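Local coordinates for protein NanS-p (Escherichia phage vB_EcoP_24B, PDB 6YP6) that is a phage-encoded carbohydrate esterase of the NanS-p type that probably removes acetyl groups from sialic acids, at residues H153-V167 against V170-T182. Sequence-based numbering, arbitrary orientation.
Sequences HTLAFRFAGNNSLQV and VIDGQDGTPFTLT
Two consecutive antiparallel beta hairpins, strands 152-159, 166-171 and 174-180, make this contact at one margin of a beta sheet, and the tight type I' turn from Ile171 to Gln174 brings Asp172 back against His153 and Thr154. The Asp172 carboxylate is gripped twice: OD2 offers its syn lone pair to His153 ND1 at 2.7 Å, in the ring plane, while OD1 takes the backbone N of Thr154 at 2.9 Å. A chi1 of -72° swings this carboxylate beside its own backbone N, toward both donors; its plane lies 24° from that of the imidazole, whose NE2 is hydrogen-bonded to Asp149 OD1. Farther along, Arg158 passes Val170 and forms an end-on, two-nitrogen salt bridge with Asp175, NH1 to OD1 at 2.8 Å and NH2 to OD2 at 2.9 Å; the second bond arrives from above the carboxylate plane. Farther down the 166-171/174-180 hairpin, Val167 N donates to Phe179 O at 2.7 Å. The Phe179 ring takes Val167 CB over one face in a CH-pi contact, and Leu181 CD1 approaches Phe159 CE2 at 3.9 Å. Polar grips thus tie the turn and strand 174-180 to strand 152-159, while Phe157 and Phe159 meet Phe179 and Leu181; hydrogen bonds at both His153 ring nitrogens should fix the ring's orientation.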
ATOM      1  N   HIS A 153     -10.959   6.771  -3.169  1.00  7.89           N
ATOM      2  CA  HIS A 153      -9.942   6.706  -4.205  1.00  7.86           C
ATOM      3  C   HIS A 153      -9.495   5.265  -4.380  1.00  8.08           C
ATOM      4  O   HIS A 153      -9.639   4.439  -3.472  1.00  8.19           O
ATOM      5  CB  HIS A 153      -8.736   7.585  -3.856  1.00  8.14           C
ATOM      6  CG  HIS A 153      -9.098   9.025  -3.776  1.00  8.47           C
ATOM      7  ND1 HIS A 153      -9.239   9.814  -4.893  1.00  9.27           N
ATOM      8  CD2 HIS A 153      -9.450   9.795  -2.723  1.00  8.96           C
ATOM      9  CE1 HIS A 153      -9.641  11.019  -4.525  1.00  9.80           C
ATOM     10  NE2 HIS A 153      -9.757  11.037  -3.211  1.00  9.61           N
ATOM     11  N   THR A 154      -8.921   4.986  -5.543  1.00  8.46           N
ATOM     12  CA  THR A 154      -8.293   3.706  -5.796  1.00  8.44           C
ATOM     13  C   THR A 154      -6.839   3.911  -6.184  1.00  8.33           C
ATOM     14  O   THR A 154      -6.473   4.900  -6.832  1.00  8.53           O
ATOM     15  CB  THR A 154      -9.024   2.906  -6.889  1.00  9.26           C
ATOM     16  OG1 THR A 154      -8.984   3.622  -8.129  1.00 10.10           O
ATOM     17  CG2 THR A 154     -10.459   2.651  -6.492  1.00 10.24           C
ATOM     18  N   LEU A 155      -6.011   2.952  -5.782  1.00  8.30           N
ATOM     19  CA  LEU A 155      -4.597   2.974  -6.106  1.00  8.23           C
ATOM     20  C   LEU A 155      -4.192   1.560  -6.473  1.00  8.20           C
ATOM     21  O   LEU A 155      -4.523   0.622  -5.746  1.00  9.60           O
ATOM     22  CB  LEU A 155      -3.787   3.458  -4.897  1.00  8.86           C
ATOM     23  CG  LEU A 155      -2.270   3.482  -5.063  1.00  9.44           C
ATOM     24  CD1 LEU A 155      -1.853   4.408  -6.182  1.00  9.92           C
ATOM     25  CD2 LEU A 155      -1.604   3.906  -3.749  1.00  9.87           C
ATOM     26  N   ALA A 156      -3.482   1.389  -7.571  1.00  7.63           N
ATOM     27  CA  ALA A 156      -2.948   0.090  -7.935  1.00  7.74           C
ATOM     28  C   ALA A 156      -1.543   0.277  -8.475  1.00  7.39           C
ATOM     29  O   ALA A 156      -1.174   1.359  -8.950  1.00  7.91           O
ATOM     30  CB  ALA A 156      -3.830  -0.639  -8.944  1.00  8.21           C
ATOM     31  N   PHE A 157      -0.773  -0.806  -8.402  1.00  7.52           N
ATOM     32  CA  PHE A 157       0.573  -0.890  -8.960  1.00  7.67           C
ATOM     33  C   PHE A 157       0.569  -2.119  -9.850  1.00  8.06           C
ATOM     34  O   PHE A 157       0.438  -3.239  -9.356  1.00  8.40           O
ATOM     35  CB  PHE A 157       1.601  -0.991  -7.841  1.00  8.09           C
ATOM     36  CG  PHE A 157       1.578   0.206  -6.951  1.00  8.17           C
ATOM     37  CD1 PHE A 157       2.286   1.344  -7.297  1.00  9.33           C
ATOM     38  CD2 PHE A 157       0.794   0.232  -5.819  1.00  8.54           C
ATOM     39  CE1 PHE A 157       2.242   2.477  -6.506  1.00  9.96           C
ATOM     40  CE2 PHE A 157       0.758   1.358  -5.016  1.00  9.82           C
ATOM     41  CZ  PHE A 157       1.480   2.486  -5.369  1.00 10.22           C
ATOM     42  N   ARG A 158       0.654  -1.901 -11.157  1.00  8.28           N
ATOM     43  CA  ARG A 158       0.520  -2.953 -12.152  1.00  8.50           C
ATOM     44  C   ARG A 158       1.892  -3.437 -12.602  1.00  8.50           C
ATOM     45  O   ARG A 158       2.728  -2.640 -13.050  1.00  9.04           O
ATOM     46  CB  ARG A 158      -0.293  -2.474 -13.361  1.00  9.25           C
ATOM     47  CG  ARG A 158      -0.640  -3.592 -14.332  1.00 10.18           C
ATOM     48  CD  ARG A 158      -1.587  -3.150 -15.458  1.00 11.25           C
ATOM     49  NE  ARG A 158      -0.941  -2.160 -16.315  1.00 11.65           N
ATOM     50  CZ  ARG A 158      -1.316  -0.892 -16.465  1.00 10.99           C
ATOM     51  NH1 ARG A 158      -2.400  -0.406 -15.861  1.00 11.43           N
ATOM     52  NH2 ARG A 158      -0.587  -0.101 -17.235  1.00 11.50           N
ATOM     53  N   PHE A 159       2.106  -4.748 -12.489  1.00  8.81           N
ATOM     54  CA  PHE A 159       3.304  -5.451 -12.930  1.00  9.24           C
ATOM     55  C   PHE A 159       3.011  -6.101 -14.280  1.00 10.59           C
ATOM     56  O   PHE A 159       1.947  -6.685 -14.481  1.00 11.10           O
ATOM     57  CB  PHE A 159       3.687  -6.525 -11.901  1.00  9.26           C
ATOM     58  CG  PHE A 159       4.227  -5.972 -10.594  1.00  9.55           C
ATOM     59  CD1 PHE A 159       3.393  -5.328  -9.683  1.00  9.73           C
ATOM     60  CD2 PHE A 159       5.565  -6.094 -10.284  1.00 10.67           C
ATOM     61  CE1 PHE A 159       3.887  -4.812  -8.507  1.00 10.39           C
ATOM     62  CE2 PHE A 159       6.064  -5.595  -9.090  1.00 11.10           C
ATOM     63  CZ  PHE A 159       5.226  -4.953  -8.209  1.00 10.84           C
ATOM     64  N   ALA A 160       3.961  -5.993 -15.209  1.00 12.14           N
ATOM     65  CA  ALA A 160       3.730  -6.417 -16.585  1.00 13.89           C
ATOM     66  C   ALA A 160       4.058  -7.877 -16.838  1.00 14.10           C
ATOM     67  O   ALA A 160       3.587  -8.445 -17.832  1.00 15.75           O
ATOM     68  CB  ALA A 160       4.572  -5.571 -17.547  1.00 15.40           C
ATOM     69  N   GLY A 161       4.852  -8.495 -15.991  1.00 13.07           N
ATOM     70  CA  GLY A 161       5.274  -9.860 -16.216  1.00 12.52           C
ATOM     71  C   GLY A 161       6.620  -9.909 -16.909  1.00 12.29           C
ATOM     72  O   GLY A 161       7.300  -8.898 -17.117  1.00 12.59           O
ATOM     73  N   ASN A 162       7.009 -11.133 -17.234  1.00 12.85           N
ATOM     74  CA  ASN A 162       8.307 -11.396 -17.840  1.00 13.54           C
ATOM     75  C   ASN A 162       9.446 -10.895 -16.967  1.00 11.61           C
ATOM     76  O   ASN A 162      10.530 -10.588 -17.462  1.00 11.83           O
ATOM     77  CB  ASN A 162       8.395 -10.811 -19.248  1.00 16.43           C
ATOM     78  CG  ASN A 162       7.565 -11.597 -20.247  1.00 20.35           C
ATOM     79  OD1 ASN A 162       6.652 -11.063 -20.868  1.00 22.26           O
ATOM     80  ND2 ASN A 162       7.875 -12.878 -20.391  1.00 22.15           N
ATOM     81  N   ASN A 163       9.206 -10.830 -15.657  1.00 10.62           N
ATOM     82  CA  ASN A 163      10.169 -10.386 -14.648  1.00 10.69           C
ATOM     83  C   ASN A 163      10.535  -8.918 -14.786  1.00 10.21           C
ATOM     84  O   ASN A 163      11.490  -8.462 -14.141  1.00 11.27           O
ATOM     85  CB  ASN A 163      11.420 -11.259 -14.581  1.00 11.99           C
ATOM     86  CG  ASN A 163      11.151 -12.597 -13.932  1.00 12.62           C
ATOM     87  OD1 ASN A 163      10.167 -12.774 -13.202  1.00 13.83           O
ATOM     88  ND2 ASN A 163      12.032 -13.551 -14.183  1.00 13.09           N
ATOM     89  N   SER A 164       9.767  -8.146 -15.543  1.00  9.96           N
ATOM     90  CA  SER A 164      10.013  -6.718 -15.623  1.00  9.73           C
ATOM     91  C   SER A 164       9.777  -6.064 -14.262  1.00  9.26           C
ATOM     92  O   SER A 164       8.768  -6.316 -13.599  1.00  9.42           O
ATOM     93  CB  SER A 164       9.091  -6.077 -16.656  1.00 10.83           C
ATOM     94  OG  SER A 164       9.227  -4.663 -16.632  1.00 11.23           O
ATOM     95  N   LEU A 165      10.693  -5.202 -13.871  1.00  9.43           N
ATOM     96  CA  LEU A 165      10.576  -4.403 -12.656  1.00  9.60           C
ATOM     97  C   LEU A 165       9.970  -3.032 -12.936  1.00  8.75           C
ATOM     98  O   LEU A 165       9.949  -2.173 -12.053  1.00  8.65           O
ATOM     99  CB  LEU A 165      11.949  -4.312 -11.983  1.00 10.58           C
ATOM    100  CG  LEU A 165      12.517  -5.663 -11.520  1.00 11.57           C
ATOM    101  CD1 LEU A 165      14.002  -5.568 -11.227  1.00 12.54           C
ATOM    102  CD2 LEU A 165      11.786  -6.164 -10.293  1.00 12.29           C
ATOM    103  N   GLN A 166       9.461  -2.813 -14.141  1.00  8.83           N
ATOM    104  CA  GLN A 166       8.804  -1.568 -14.515  1.00  9.19           C
ATOM    105  C   GLN A 166       7.320  -1.660 -14.190  1.00  9.17           C
ATOM    106  O   GLN A 166       6.578  -2.421 -14.824  1.00 10.90           O
ATOM    107  CB  GLN A 166       9.023  -1.307 -15.999  1.00 10.13           C
ATOM    108  CG  GLN A 166       8.316  -0.075 -16.496  1.00 10.52           C
ATOM    109  CD  GLN A 166       8.704   0.210 -17.907  1.00 11.07           C
ATOM    110  OE1 GLN A 166       8.254  -0.484 -18.836  1.00 13.30           O
ATOM    111  NE2 GLN A 166       9.575   1.181 -18.099  1.00  9.68           N
ATOM    112  N   VAL A 167       6.888  -0.842 -13.231  1.00  8.26           N
ATOM    113  CA  VAL A 167       5.552  -0.862 -12.643  1.00  8.31           C
ATOM    114  C   VAL A 167       4.802   0.378 -13.099  1.00  8.15           C
ATOM    115  O   VAL A 167       5.379   1.459 -13.236  1.00  8.93           O
ATOM    116  CB  VAL A 167       5.678  -0.880 -11.102  1.00  8.66           C
ATOM    117  CG1 VAL A 167       4.336  -0.780 -10.414  1.00  9.68           C
ATOM    118  CG2 VAL A 167       6.382  -2.145 -10.656  1.00  9.79           C
ATOM    119  N   VAL A 170      -1.631   3.164 -10.987  1.00  8.33           N
ATOM    120  CA  VAL A 170      -2.970   3.419 -11.505  1.00  8.31           C
ATOM    121  C   VAL A 170      -3.706   4.190 -10.420  1.00  8.27           C
ATOM    122  O   VAL A 170      -3.930   3.666  -9.320  1.00  8.43           O
ATOM    123  CB  VAL A 170      -3.712   2.131 -11.883  1.00  8.65           C
ATOM    124  CG1 VAL A 170      -4.957   2.481 -12.670  1.00  9.35           C
ATOM    125  CG2 VAL A 170      -2.812   1.194 -12.682  1.00  9.34           C
ATOM    126  N   ILE A 171      -4.049   5.438 -10.705  1.00  8.46           N
ATOM    127  CA  ILE A 171      -4.565   6.382  -9.727  1.00  9.10           C
ATOM    128  C   ILE A 171      -5.995   6.711 -10.131  1.00  8.94           C
ATOM    129  O   ILE A 171      -6.234   7.290 -11.198  1.00  9.59           O
ATOM    130  CB  ILE A 171      -3.676   7.631  -9.642  1.00 10.08           C
ATOM    131  CG1 ILE A 171      -2.296   7.228  -9.095  1.00 12.07           C
ATOM    132  CG2 ILE A 171      -4.313   8.703  -8.785  1.00 10.68           C
ATOM    133  CD1 ILE A 171      -1.229   8.303  -9.202  1.00 13.01           C
ATOM    134  N   ASP A 172      -6.957   6.307  -9.301  1.00  8.97           N
ATOM    135  CA  ASP A 172      -8.373   6.527  -9.608  1.00  9.68           C
ATOM    136  C   ASP A 172      -8.712   6.049 -11.022  1.00  9.92           C
ATOM    137  O   ASP A 172      -9.444   6.701 -11.770  1.00 10.92           O
ATOM    138  CB  ASP A 172      -8.768   7.982  -9.366  1.00 10.39           C
ATOM    139  CG  ASP A 172      -8.829   8.326  -7.888  1.00 11.06           C
ATOM    140  OD1 ASP A 172      -9.019   7.409  -7.076  1.00 12.49           O
ATOM    141  OD2 ASP A 172      -8.714   9.512  -7.541  1.00 12.37           O
ATOM    142  N   GLY A 173      -8.179   4.881 -11.382  1.00  9.79           N
ATOM    143  CA  GLY A 173      -8.522   4.233 -12.634  1.00 10.23           C
ATOM    144  C   GLY A 173      -7.749   4.696 -13.844  1.00 11.28           C
ATOM    145  O   GLY A 173      -8.041   4.236 -14.954  1.00 12.18           O
ATOM    146  N   GLN A 174      -6.774   5.581 -13.678  1.00 11.10           N
ATOM    147  CA  GLN A 174      -5.989   6.078 -14.795  1.00 11.67           C
ATOM    148  C   GLN A 174      -4.512   5.873 -14.529  1.00 10.27           C
ATOM    149  O   GLN A 174      -4.009   6.241 -13.468  1.00 10.11           O
ATOM    150  CB  GLN A 174      -6.283   7.556 -15.014  1.00 14.48           C
ATOM    151  CG  GLN A 174      -5.726   8.118 -16.270  1.00 17.36           C
ATOM    152  CD  GLN A 174      -6.362   9.453 -16.588  1.00 20.02           C
ATOM    153  OE1 GLN A 174      -7.577   9.548 -16.766  1.00 21.38           O
ATOM    154  NE2 GLN A 174      -5.550  10.497 -16.628  1.00 21.11           N
ATOM    155  N   ASP A 175      -3.821   5.305 -15.506  1.00  9.52           N
ATOM    156  CA  ASP A 175      -2.389   5.118 -15.365  1.00 10.12           C
ATOM    157  C   ASP A 175      -1.687   6.452 -15.135  1.00 10.75           C
ATOM    158  O   ASP A 175      -1.979   7.462 -15.794  1.00 12.29           O
ATOM    159  CB  ASP A 175      -1.767   4.505 -16.619  1.00 10.27           C
ATOM    160  CG  ASP A 175      -2.078   3.036 -16.809  1.00 10.09           C
ATOM    161  OD1 ASP A 175      -2.739   2.414 -15.934  1.00 10.46           O
ATOM    162  OD2 ASP A 175      -1.631   2.503 -17.864  1.00 10.78           O
ATOM    163  N   GLY A 176      -0.717   6.434 -14.226  1.00 10.35           N
ATOM    164  CA  GLY A 176       0.305   7.443 -14.140  1.00  9.95           C
ATOM    165  C   GLY A 176       1.562   7.021 -14.869  1.00  9.59           C
ATOM    166  O   GLY A 176       1.562   6.085 -15.686  1.00 10.56           O
ATOM    167  N   THR A 177       2.656   7.691 -14.566  1.00  9.21           N
ATOM    168  CA  THR A 177       3.899   7.459 -15.297  1.00  9.36           C
ATOM    169  C   THR A 177       4.547   6.161 -14.834  1.00  8.30           C
ATOM    170  O   THR A 177       4.729   5.959 -13.627  1.00  8.02           O
ATOM    171  CB  THR A 177       4.847   8.632 -15.064  1.00 11.15           C
ATOM    172  OG1 THR A 177       4.180   9.844 -15.428  1.00 13.01           O
ATOM    173  CG2 THR A 177       6.124   8.494 -15.869  1.00 12.17           C
ATOM    174  N   PRO A 178       4.929   5.270 -15.750  1.00  8.57           N
ATOM    175  CA  PRO A 178       5.652   4.061 -15.329  1.00  8.72           C
ATOM    176  C   PRO A 178       6.937   4.425 -14.606  1.00  8.03           C
ATOM    177  O   PRO A 178       7.568   5.449 -14.887  1.00  8.27           O
ATOM    178  CB  PRO A 178       5.940   3.340 -16.655  1.00 10.06           C
ATOM    179  CG  PRO A 178       4.884   3.836 -17.573  1.00 10.87           C
ATOM    180  CD  PRO A 178       4.643   5.263 -17.202  1.00  9.98           C
ATOM    181  N   PHE A 179       7.336   3.559 -13.678  1.00  7.66           N
ATOM    182  CA  PHE A 179       8.598   3.712 -12.968  1.00  7.87           C
ATOM    183  C   PHE A 179       9.199   2.332 -12.774  1.00  7.76           C
ATOM    184  O   PHE A 179       8.495   1.322 -12.805  1.00  8.90           O
ATOM    185  CB  PHE A 179       8.402   4.412 -11.603  1.00  7.77           C
ATOM    186  CG  PHE A 179       7.572   3.622 -10.630  1.00  8.08           C
ATOM    187  CD1 PHE A 179       6.191   3.588 -10.709  1.00  8.58           C
ATOM    188  CD2 PHE A 179       8.190   2.917  -9.612  1.00  8.82           C
ATOM    189  CE1 PHE A 179       5.449   2.842  -9.803  1.00  9.08           C
ATOM    190  CE2 PHE A 179       7.458   2.178  -8.705  1.00  9.59           C
ATOM    191  CZ  PHE A 179       6.091   2.144  -8.799  1.00  9.68           C
ATOM    192  N   THR A 180      10.508   2.286 -12.567  1.00  8.02           N
ATOM    193  CA  THR A 180      11.200   1.027 -12.353  1.00  8.45           C
ATOM    194  C   THR A 180      11.587   0.891 -10.883  1.00  8.08           C
ATOM    195  O   THR A 180      12.155   1.811 -10.289  1.00  9.39           O
ATOM    196  CB  THR A 180      12.410   0.906 -13.276  1.00 10.07           C
ATOM    197  OG1 THR A 180      11.958   0.907 -14.634  1.00 10.82           O
ATOM    198  CG2 THR A 180      13.171  -0.389 -13.022  1.00 11.32           C
ATOM    199  N   LEU A 181      11.258  -0.259 -10.300  1.00  7.72           N
ATOM    200  CA  LEU A 181      11.652  -0.534  -8.929  1.00  8.04           C
ATOM    201  C   LEU A 181      13.165  -0.490  -8.818  1.00  8.24           C
ATOM    202  O   LEU A 181      13.886  -0.892  -9.733  1.00  9.72           O
ATOM    203  CB  LEU A 181      11.167  -1.908  -8.487  1.00  8.20           C
ATOM    204  CG  LEU A 181       9.652  -2.094  -8.425  1.00  9.55           C
ATOM    205  CD1 LEU A 181       9.311  -3.558  -8.230  1.00 11.30           C
ATOM    206  CD2 LEU A 181       9.007  -1.265  -7.333  1.00 10.52           C
ATOM    207  N   THR A 182      13.646  -0.003  -7.681  1.00  8.26           N
ATOM    208  CA  THR A 182      15.061   0.035  -7.358  1.00  8.71           C
ATOM    209  C   THR A 182      15.233  -0.554  -5.968  1.00  9.32           C
ATOM    210  O   THR A 182      14.265  -0.845  -5.267  1.00  9.60           O
ATOM    211  CB  THR A 182      15.624   1.465  -7.371  1.00  9.61           C
ATOM    212  OG1 THR A 182      15.070   2.218  -6.291  1.00 10.41           O
ATOM    213  CG2 THR A 182      15.322   2.168  -8.668  1.00 10.67           C
TER
HETATM  214  O   HOH W   1      -6.720   3.041  -9.551  1.00  9.53           O
HETATM  215  O   HOH W   2      10.288   2.554 -15.868  1.00 11.09           O